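Local coordinates for cell division control protein Cdc48 (Mycobacterium smegmatis, PDB 5E7P) that probably binds and hydrolyses ATP as a Cdc48-like AAA ATPase, and carries ADP in both of its nucleotide pockets in this crystal, at residues D429-A432 with V433-G437; G601-D604 with K605-S609; S700-T703 with A704-S708. One frame throughout, in Å; residues are numbered along the deposited sequence.

Interaction 1: residues D429-A432 with V433-G437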
ATOM      1  N   ASP A 429       8.303   5.182  -4.806  1.00 31.14           N
ATOM      2  CA  ASP A 429       8.115   6.511  -4.237  1.00 32.02           C
ATOM      3  C   ASP A 429       9.438   7.258  -4.174  1.00 31.19           C
ATOM      4  O   ASP A 429       9.514   8.431  -4.539  1.00 31.47           O
ATOM      5  CB  ASP A 429       7.514   6.410  -2.835  1.00 34.68           C
ATOM      6  CG  ASP A 429       6.220   5.624  -2.809  1.00 37.41           C
ATOM      7  OD1 ASP A 429       5.443   5.723  -3.784  1.00 40.26           O
ATOM      8  OD2 ASP A 429       5.979   4.911  -1.810  1.00 36.52           O
ATOM      9  N   LEU A 430      10.476   6.568  -3.706  1.00 28.62           N
ATOM     10  CA  LEU A 430      11.809   7.149  -3.586  1.00 26.39           C
ATOM     11  C   LEU A 430      12.338   7.582  -4.948  1.00 27.12           C
ATOM     12  O   LEU A 430      12.994   8.619  -5.070  1.00 26.83           O
ATOM     13  CB  LEU A 430      12.768   6.149  -2.935  1.00 25.66           C
ATOM     14  CG  LEU A 430      12.442   5.750  -1.494  1.00 25.34           C
ATOM     15  CD1 LEU A 430      13.251   4.536  -1.068  1.00 25.11           C
ATOM     16  CD2 LEU A 430      12.691   6.919  -0.547  1.00 25.13           C
ATOM     17  N   ALA A 431      12.043   6.785  -5.971  1.00 25.97           N
ATOM     18  CA  ALA A 431      12.404   7.133  -7.338  1.00 26.53           C
ATOM     19  C   ALA A 431      11.689   8.415  -7.754  1.00 29.02           C
ATOM     20  O   ALA A 431      12.294   9.309  -8.346  1.00 31.70           O
ATOM     21  CB  ALA A 431      12.063   5.999  -8.288  1.00 24.40           C
ATOM     22  N   ALA A 432      10.403   8.501  -7.428  1.00 29.43           N
ATOM     23  CA  ALA A 432       9.614   9.697  -7.713  1.00 29.27           C
ATOM     24  C   ALA A 432      10.139  10.894  -6.926  1.00 30.61           C
ATOM     25  O   ALA A 432      10.147  12.021  -7.420  1.00 31.28           O
ATOM     26  CB  ALA A 432       8.150   9.455  -7.398  1.00 27.29           C
ATOM     27  N   VAL A 433      10.577  10.642  -5.697  1.00 31.87           N
ATOM     28  CA  VAL A 433      11.195  11.678  -4.875  1.00 33.13           C
ATOM     29  C   VAL A 433      12.428  12.244  -5.570  1.00 33.69           C
ATOM     30  O   VAL A 433      12.619  13.458  -5.625  1.00 34.73           O
ATOM     31  CB  VAL A 433      11.582  11.137  -3.480  1.00 32.09           C
ATOM     32  CG1 VAL A 433      12.534  12.090  -2.773  1.00 31.99           C
ATOM     33  CG2 VAL A 433      10.335  10.897  -2.635  1.00 31.56           C
ATOM     34  N   VAL A 434      13.248  11.354  -6.122  1.00 31.76           N
ATOM     35  CA  VAL A 434      14.473  11.756  -6.804  1.00 32.26           C
ATOM     36  C   VAL A 434      14.189  12.492  -8.116  1.00 36.43           C
ATOM     37  O   VAL A 434      14.855  13.480  -8.434  1.00 38.29           O
ATOM     38  CB  VAL A 434      15.404  10.547  -7.046  1.00 30.83           C
ATOM     39  CG1 VAL A 434      16.566  10.927  -7.946  1.00 31.38           C
ATOM     40  CG2 VAL A 434      15.916  10.002  -5.719  1.00 28.87           C
ATOM     41  N   ARG A 435      13.196  12.023  -8.866  1.00 37.15           N
ATOM     42  CA  ARG A 435      12.807  12.690 -10.107  1.00 41.10           C
ATOM     43  C   ARG A 435      12.345  14.116  -9.837  1.00 45.02           C
ATOM     44  O   ARG A 435      12.687  15.039 -10.579  1.00 47.51           O
ATOM     45  CB  ARG A 435      11.711  11.913 -10.843  1.00 41.52           C
ATOM     46  CG  ARG A 435      12.150  10.550 -11.359  1.00 42.55           C
ATOM     47  CD  ARG A 435      11.235  10.040 -12.463  1.00 44.05           C
ATOM     48  NE  ARG A 435       9.838   9.998 -12.047  1.00 44.13           N
ATOM     49  CZ  ARG A 435       9.282   8.979 -11.399  1.00 42.34           C
ATOM     50  NH1 ARG A 435      10.010   7.916 -11.085  1.00 40.15           N
ATOM     51  NH2 ARG A 435       8.000   9.027 -11.061  1.00 42.52           N
ATOM     52  N   GLU A 436      11.572  14.285  -8.767  1.00 43.60           N
ATOM     53  CA  GLU A 436      11.108  15.603  -8.354  1.00 44.31           C
ATOM     54  C   GLU A 436      12.291  16.462  -7.924  1.00 46.32           C
ATOM     55  O   GLU A 436      12.338  17.657  -8.212  1.00 47.80           O
ATOM     56  CB  GLU A 436      10.094  15.486  -7.213  1.00 42.65           C
ATOM     57  CG  GLU A 436       9.630  16.818  -6.647  1.00 45.48           C
ATOM     58  CD  GLU A 436       8.834  17.640  -7.645  1.00 48.93           C
ATOM     59  OE1 GLU A 436       8.157  17.040  -8.507  1.00 50.57           O
ATOM     60  OE2 GLU A 436       8.886  18.889  -7.565  1.00 49.30           O
ATOM     61  N   GLY A 437      13.246  15.841  -7.240  1.00 45.94           N
ATOM     62  CA  GLY A 437      14.447  16.530  -6.808  1.00 46.51           C
ATOM     63  C   GLY A 437      15.244  17.048  -7.987  1.00 47.77           C
ATOM     64  O   GLY A 437      15.883  18.098  -7.905  1.00 49.73           O
TER
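Arg435 folds back over the previous turn of helix 427-448 and lays its guanidinium group across Ala432. Its CG stands beside the backbone N (chi1 -66°) and the chain bends at chi3, which turns the flat end toward the start of the helix. One face then lies over the Ala432 backbone, with CA of Ala432 3.6 Å above the plane and displaced toward the rim of the group. NH2 of Arg435 is 3.7 Å from CB of Ala432, whereas NH1 of Arg435 lies by the backbone N of Ala432 and reaches CB of Ala431 more distantly, at 4.0 Å. This is the looser, partly exposed side of the helix. The guanidinium meets the alanines by van der Waals contact, added to the helical bonds from Arg435 N to Ala431 O (2.9 Å) and from Glu436 N to Ala432 O (3.0 Å).

The other side is buried. Val433 N donates to Asp429 O at 2.7 Å, and Val434 N to Leu430 O one residue on. Leu430 packs on helix 394-404 through Leu400, Leu401 and Leu404, Val433 on Phe425 and on Ala462 of helix 456-462, and Val434 on Leu405 and on Val169 of helix 160-169. The buried carboxylates are paired off elsewhere: Asp429 takes the backbone N atoms of Val426 and Leu469, and Glu436 forms salt bridges to Arg37 and Arg440.

Leu404, touched by both Leu430 and Ala431, belongs to the ADP pocket, and the side chain of Ala431 lies about 5 Å from the bound ADP. The buried acids thus have defined polar partners, whereas within these two segments apolar and backbone contacts hold the arginine's guanidinium, and its chain also packs on Val169.

Interaction 2: residues G601-D604 with K605-S609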
ATOM      1  N   GLY A 601     -18.334 -29.326   8.615  1.00 63.49           N
ATOM      2  CA  GLY A 601     -16.975 -29.546   9.073  1.00 60.63           C
ATOM      3  C   GLY A 601     -15.939 -28.625   8.458  1.00 58.26           C
ATOM      4  O   GLY A 601     -14.738 -28.858   8.603  1.00 56.02           O
ATOM      5  N   VAL A 602     -16.393 -27.580   7.772  1.00 57.14           N
ATOM      6  CA  VAL A 602     -15.476 -26.616   7.166  1.00 54.42           C
ATOM      7  C   VAL A 602     -14.692 -25.852   8.235  1.00 51.61           C
ATOM      8  O   VAL A 602     -13.470 -25.717   8.142  1.00 49.15           O
ATOM      9  CB  VAL A 602     -16.209 -25.631   6.225  1.00 53.81           C
ATOM     10  CG1 VAL A 602     -15.335 -24.420   5.919  1.00 51.34           C
ATOM     11  CG2 VAL A 602     -16.623 -26.336   4.941  1.00 54.95           C
ATOM     12  N   THR A 603     -15.398 -25.375   9.256  1.00 51.68           N
ATOM     13  CA  THR A 603     -14.770 -24.662  10.365  1.00 50.09           C
ATOM     14  C   THR A 603     -13.789 -25.556  11.124  1.00 49.24           C
ATOM     15  O   THR A 603     -12.688 -25.122  11.479  1.00 47.23           O
ATOM     16  CB  THR A 603     -15.827 -24.094  11.339  1.00 50.18           C
ATOM     17  OG1 THR A 603     -16.594 -23.084  10.675  1.00 52.05           O
ATOM     18  CG2 THR A 603     -15.164 -23.487  12.564  1.00 46.46           C
ATOM     19  N   ASP A 604     -14.192 -26.803  11.360  1.00 49.95           N
ATOM     20  CA  ASP A 604     -13.356 -27.770  12.066  1.00 51.02           C
ATOM     21  C   ASP A 604     -11.995 -27.925  11.402  1.00 49.30           C
ATOM     22  O   ASP A 604     -10.957 -27.806  12.057  1.00 46.91           O
ATOM     23  CB  ASP A 604     -14.045 -29.135  12.142  1.00 56.35           C
ATOM     24  CG  ASP A 604     -15.252 -29.132  13.061  1.00 61.92           C
ATOM     25  OD1 ASP A 604     -15.293 -28.293  13.986  1.00 62.79           O
ATOM     26  OD2 ASP A 604     -16.154 -29.974  12.858  1.00 65.16           O
ATOM     27  N   LYS A 605     -12.009 -28.189  10.099  1.00 49.28           N
ATOM     28  CA  LYS A 605     -10.780 -28.372   9.335  1.00 48.26           C
ATOM     29  C   LYS A 605      -9.895 -27.128   9.374  1.00 45.25           C
ATOM     30  O   LYS A 605      -8.673 -27.236   9.445  1.00 43.91           O
ATOM     31  CB  LYS A 605     -11.098 -28.750   7.886  1.00 49.43           C
ATOM     32  CG  LYS A 605     -11.844 -30.063   7.743  1.00 52.74           C
ATOM     33  CD  LYS A 605     -12.618 -30.114   6.434  1.00 55.55           C
ATOM     34  CE  LYS A 605     -13.640 -31.246   6.434  1.00 58.33           C
ATOM     35  NZ  LYS A 605     -14.718 -31.025   5.425  1.00 59.00           N
ATOM     36  N   VAL A 606     -10.517 -25.953   9.330  1.00 43.55           N
ATOM     37  CA  VAL A 606      -9.777 -24.694   9.381  1.00 42.08           C
ATOM     38  C   VAL A 606      -9.059 -24.529  10.719  1.00 41.58           C
ATOM     39  O   VAL A 606      -7.859 -24.247  10.759  1.00 40.46           O
ATOM     40  CB  VAL A 606     -10.696 -23.476   9.139  1.00 40.12           C
ATOM     41  CG1 VAL A 606      -9.944 -22.187   9.397  1.00 35.16           C
ATOM     42  CG2 VAL A 606     -11.244 -23.491   7.721  1.00 42.78           C
ATOM     43  N   VAL A 607      -9.801 -24.713  11.807  1.00 41.28           N
ATOM     44  CA  VAL A 607      -9.249 -24.591  13.154  1.00 38.41           C
ATOM     45  C   VAL A 607      -8.140 -25.616  13.407  1.00 39.75           C
ATOM     46  O   VAL A 607      -7.065 -25.271  13.907  1.00 40.59           O
ATOM     47  CB  VAL A 607     -10.348 -24.729  14.228  1.00 36.07           C
ATOM     48  CG1 VAL A 607      -9.736 -24.800  15.612  1.00 34.24           C
ATOM     49  CG2 VAL A 607     -11.332 -23.572  14.131  1.00 35.16           C
ATOM     50  N   ALA A 608      -8.403 -26.872  13.055  1.00 38.97           N
ATOM     51  CA  ALA A 608      -7.411 -27.931  13.208  1.00 39.54           C
ATOM     52  C   ALA A 608      -6.166 -27.625  12.382  1.00 40.05           C
ATOM     53  O   ALA A 608      -5.040 -27.863  12.823  1.00 39.64           O
ATOM     54  CB  ALA A 608      -7.997 -29.279  12.811  1.00 40.33           C
ATOM     55  N   SER A 609      -6.376 -27.091  11.184  1.00 41.87           N
ATOM     56  CA  SER A 609      -5.268 -26.687  10.330  1.00 43.63           C
ATOM     57  C   SER A 609      -4.535 -25.508  10.959  1.00 40.41           C
ATOM     58  O   SER A 609      -3.309 -25.423  10.898  1.00 40.38           O
ATOM     59  CB  SER A 609      -5.765 -26.312   8.933  1.00 46.95           C
ATOM     60  OG  SER A 609      -4.686 -25.957   8.086  1.00 48.49           O
TER
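The first turn of helix 602-617, in the second AAA module, is where this contact lies, with Gly601 in the N-cap position and Lys605 reaching back to it. Gly601 has a positive phi of 81°, a backbone shape that favours glycine. Its carbonyl oxygen accepts the N-H of Lys605 at 3.2 Å in a nearly straight bond (169° at the hydrogen).

The same oxygen is flanked by the lysine side chain. With CG beside the backbone N and the rest of the chain extended, Lys605 runs back alongside the carbonyl: its CD lies 3.3 Å from Gly601 O, and its CE remains 3.4 Å from that oxygen. The ammonium end is farther off, Lys605 NZ standing 3.8 Å from Gly601 O, so the methylene groups make the closer approach.

A second pairing occupies another side of the turn. Thr603 and Val607 run alongside each other in the same direction, and the CG2 methyls of Thr603 and Val607 meet at 4.1 Å. Val607 N bonds to Thr603 O at 2.9 Å. Thr603 turns OG1 away from its carbonyl carbon and beside its own N, where the hydroxyl bonds to Asp599 before the helix. Val606 packs on Met556 and on Val567 of helix 563-576, while Ser609 bonds to Glu564 of that helix.

Lys605 and Asp604 are on the exposed side, whereas Thr603, Val606 and Ser609 are buried. The lysine methylenes lie along the Gly601 carbonyl and may partly screen its bond. Any attraction of the ammonium to that oxygen is probably offset by the positive end of the helix dipole close by, which should instead suit the negative charge of Asp604 in the same first turn.

Interaction 3: residues S700-T703 with A704-S708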
ATOM      1  N   SER A 700     -15.646  18.754  16.635  1.00 40.12           N
ATOM      2  CA  SER A 700     -15.382  20.081  17.184  1.00 40.47           C
ATOM      3  C   SER A 700     -14.894  21.030  16.098  1.00 40.67           C
ATOM      4  O   SER A 700     -15.390  22.151  15.971  1.00 41.92           O
ATOM      5  CB  SER A 700     -14.352  20.016  18.314  1.00 39.12           C
ATOM      6  OG  SER A 700     -14.866  19.324  19.439  1.00 39.56           O
ATOM      7  N   ALA A 701     -13.922  20.570  15.319  1.00 39.24           N
ATOM      8  CA  ALA A 701     -13.353  21.374  14.247  1.00 37.72           C
ATOM      9  C   ALA A 701     -14.416  21.725  13.214  1.00 38.06           C
ATOM     10  O   ALA A 701     -14.474  22.855  12.734  1.00 36.66           O
ATOM     11  CB  ALA A 701     -12.188  20.642  13.592  1.00 34.30           C
ATOM     12  N   MET A 702     -15.261  20.753  12.886  1.00 39.30           N
ATOM     13  CA  MET A 702     -16.335  20.962  11.918  1.00 39.07           C
ATOM     14  C   MET A 702     -17.383  21.933  12.456  1.00 41.96           C
ATOM     15  O   MET A 702     -17.904  22.773  11.719  1.00 43.75           O
ATOM     16  CB  MET A 702     -16.983  19.628  11.534  1.00 38.55           C
ATOM     17  CG  MET A 702     -18.178  19.762  10.597  1.00 41.30           C
ATOM     18  SD  MET A 702     -17.763  20.478   8.993  1.00 54.21           S
ATOM     19  CE  MET A 702     -17.304  19.021   8.060  1.00 27.87           C
ATOM     20  N   THR A 703     -17.684  21.818  13.746  1.00 42.52           N
ATOM     21  CA  THR A 703     -18.617  22.728  14.399  1.00 45.50           C
ATOM     22  C   THR A 703     -18.106  24.167  14.321  1.00 46.35           C
ATOM     23  O   THR A 703     -18.880  25.102  14.119  1.00 48.43           O
ATOM     24  CB  THR A 703     -18.854  22.330  15.876  1.00 46.39           C
ATOM     25  OG1 THR A 703     -19.514  21.059  15.934  1.00 45.70           O
ATOM     26  CG2 THR A 703     -19.713  23.362  16.584  1.00 48.48           C
ATOM     27  N   ALA A 704     -16.794  24.332  14.461  1.00 44.50           N
ATOM     28  CA  ALA A 704     -16.179  25.653  14.413  1.00 44.54           C
ATOM     29  C   ALA A 704     -16.134  26.218  12.995  1.00 47.23           C
ATOM     30  O   ALA A 704     -16.368  27.409  12.787  1.00 51.00           O
ATOM     31  CB  ALA A 704     -14.787  25.607  15.009  1.00 41.39           C
ATOM     32  N   MET A 705     -15.828  25.363  12.024  1.00 45.48           N
ATOM     33  CA  MET A 705     -15.758  25.783  10.627  1.00 45.55           C
ATOM     34  C   MET A 705     -17.123  26.238  10.116  1.00 45.99           C
ATOM     35  O   MET A 705     -17.225  27.236   9.401  1.00 44.73           O
ATOM     36  CB  MET A 705     -15.214  24.655   9.743  1.00 43.84           C
ATOM     37  CG  MET A 705     -13.771  24.265  10.032  1.00 42.00           C
ATOM     38  SD  MET A 705     -12.576  25.509   9.511  1.00 52.43           S
ATOM     39  CE  MET A 705     -12.671  25.364   7.729  1.00 51.69           C
ATOM     40  N   ARG A 706     -18.169  25.506  10.486  1.00 46.56           N
ATOM     41  CA  ARG A 706     -19.525  25.852  10.066  1.00 48.31           C
ATOM     42  C   ARG A 706     -20.033  27.107  10.776  1.00 50.67           C
ATOM     43  O   ARG A 706     -20.745  27.920  10.181  1.00 50.99           O
ATOM     44  CB  ARG A 706     -20.493  24.690  10.307  1.00 46.30           C
ATOM     45  CG  ARG A 706     -20.218  23.446   9.479  1.00 42.69           C
ATOM     46  CD  ARG A 706     -21.435  22.535   9.462  1.00 41.16           C
ATOM     47  NE  ARG A 706     -21.141  21.206   8.930  1.00 40.09           N
ATOM     48  CZ  ARG A 706     -20.997  20.930   7.638  1.00 38.49           C
ATOM     49  NH1 ARG A 706     -20.739  19.690   7.250  1.00 34.25           N
ATOM     50  NH2 ARG A 706     -21.109  21.894   6.731  1.00 41.61           N
ATOM     51  N   ARG A 707     -19.666  27.256  12.046  1.00 51.62           N
ATOM     52  CA  ARG A 707     -20.082  28.412  12.835  1.00 55.06           C
ATOM     53  C   ARG A 707     -19.562  29.712  12.232  1.00 58.99           C
ATOM     54  O   ARG A 707     -20.338  30.602  11.888  1.00 60.27           O
ATOM     55  CB  ARG A 707     -19.613  28.281  14.286  1.00 53.23           C
ATOM     56  CG  ARG A 707     -19.902  29.513  15.127  1.00 53.55           C
ATOM     57  CD  ARG A 707     -19.434  29.349  16.565  1.00 52.29           C
ATOM     58  NE  ARG A 707     -18.070  28.837  16.646  1.00 52.42           N
ATOM     59  CZ  ARG A 707     -16.981  29.552  16.379  1.00 53.55           C
ATOM     60  NH1 ARG A 707     -17.088  30.819  16.000  1.00 54.55           N
ATOM     61  NH2 ARG A 707     -15.782  28.995  16.485  1.00 53.08           N
ATOM     62  N   SER A 708     -18.245  29.814  12.102  1.00 62.52           N
ATOM     63  CA  SER A 708     -17.630  30.969  11.461  1.00 67.04           C
ATOM     64  C   SER A 708     -16.351  30.566  10.741  1.00 69.08           C
ATOM     65  O   SER A 708     -15.400  30.098  11.367  1.00 69.40           O
ATOM     66  CB  SER A 708     -17.334  32.064  12.484  1.00 69.01           C
ATOM     67  OG  SER A 708     -16.719  33.178  11.862  1.00 70.90           O
TER
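Met702 and Arg706, one turn apart on helix 690-707, cross obliquely, with the thioether lying over a face of the guanidinium group. The sulfur of Met702 sits 3.2 Å above the Arg706 plane, offset toward the rim; SD of Met702 is 3.5 Å from NE of Arg706. The methyl carries the overlap farther, CE of Met702 approaching NH1 of Arg706 to 3.6 Å. Two bends bring the methionine there: CG is anti to the backbone N (chi1 176°), and the chain then turns at chi2 and chi3. Arg706 instead runs extended from CG to NE. It is exposed and touches a crystal neighbour, which may influence its pose.

Met705 leads elsewhere, its bent chain packing on Glu45 and Val46 of helix 44-50. Met702 also meets Ala49 of that helix and Leu22 of strand 22-28. Arg707, past Thr703, forms a salt bridge to Asp718 of helix 716-725.

This is an i to i+4 methionine-arginine pair on a lid-domain helix, with Arg706 exposed and Met702 buried toward the N-terminal domain of the Cdc48 type.

How the interactions relate
All three are local i to i+4 contacts along single helices, met along the chain in the order interaction 1, 2, 3. They share no helix and do not touch. Interaction 1, on helix 427-448, borders the first ADP site; interaction 2 starts helix 602-617 in the second AAA module, and interaction 3 ends helix 690-707 in the lid domain. The centres of interactions 1 and 2 are about 47 Å apart, on opposite sides of the chain's centre. Interaction 3 is centred about 37 Å from interaction 1 and about 52 Å from interaction 2. Residues of interaction 3 pack against the N-terminal domain, whereas interaction 2 packs within its own AAA module.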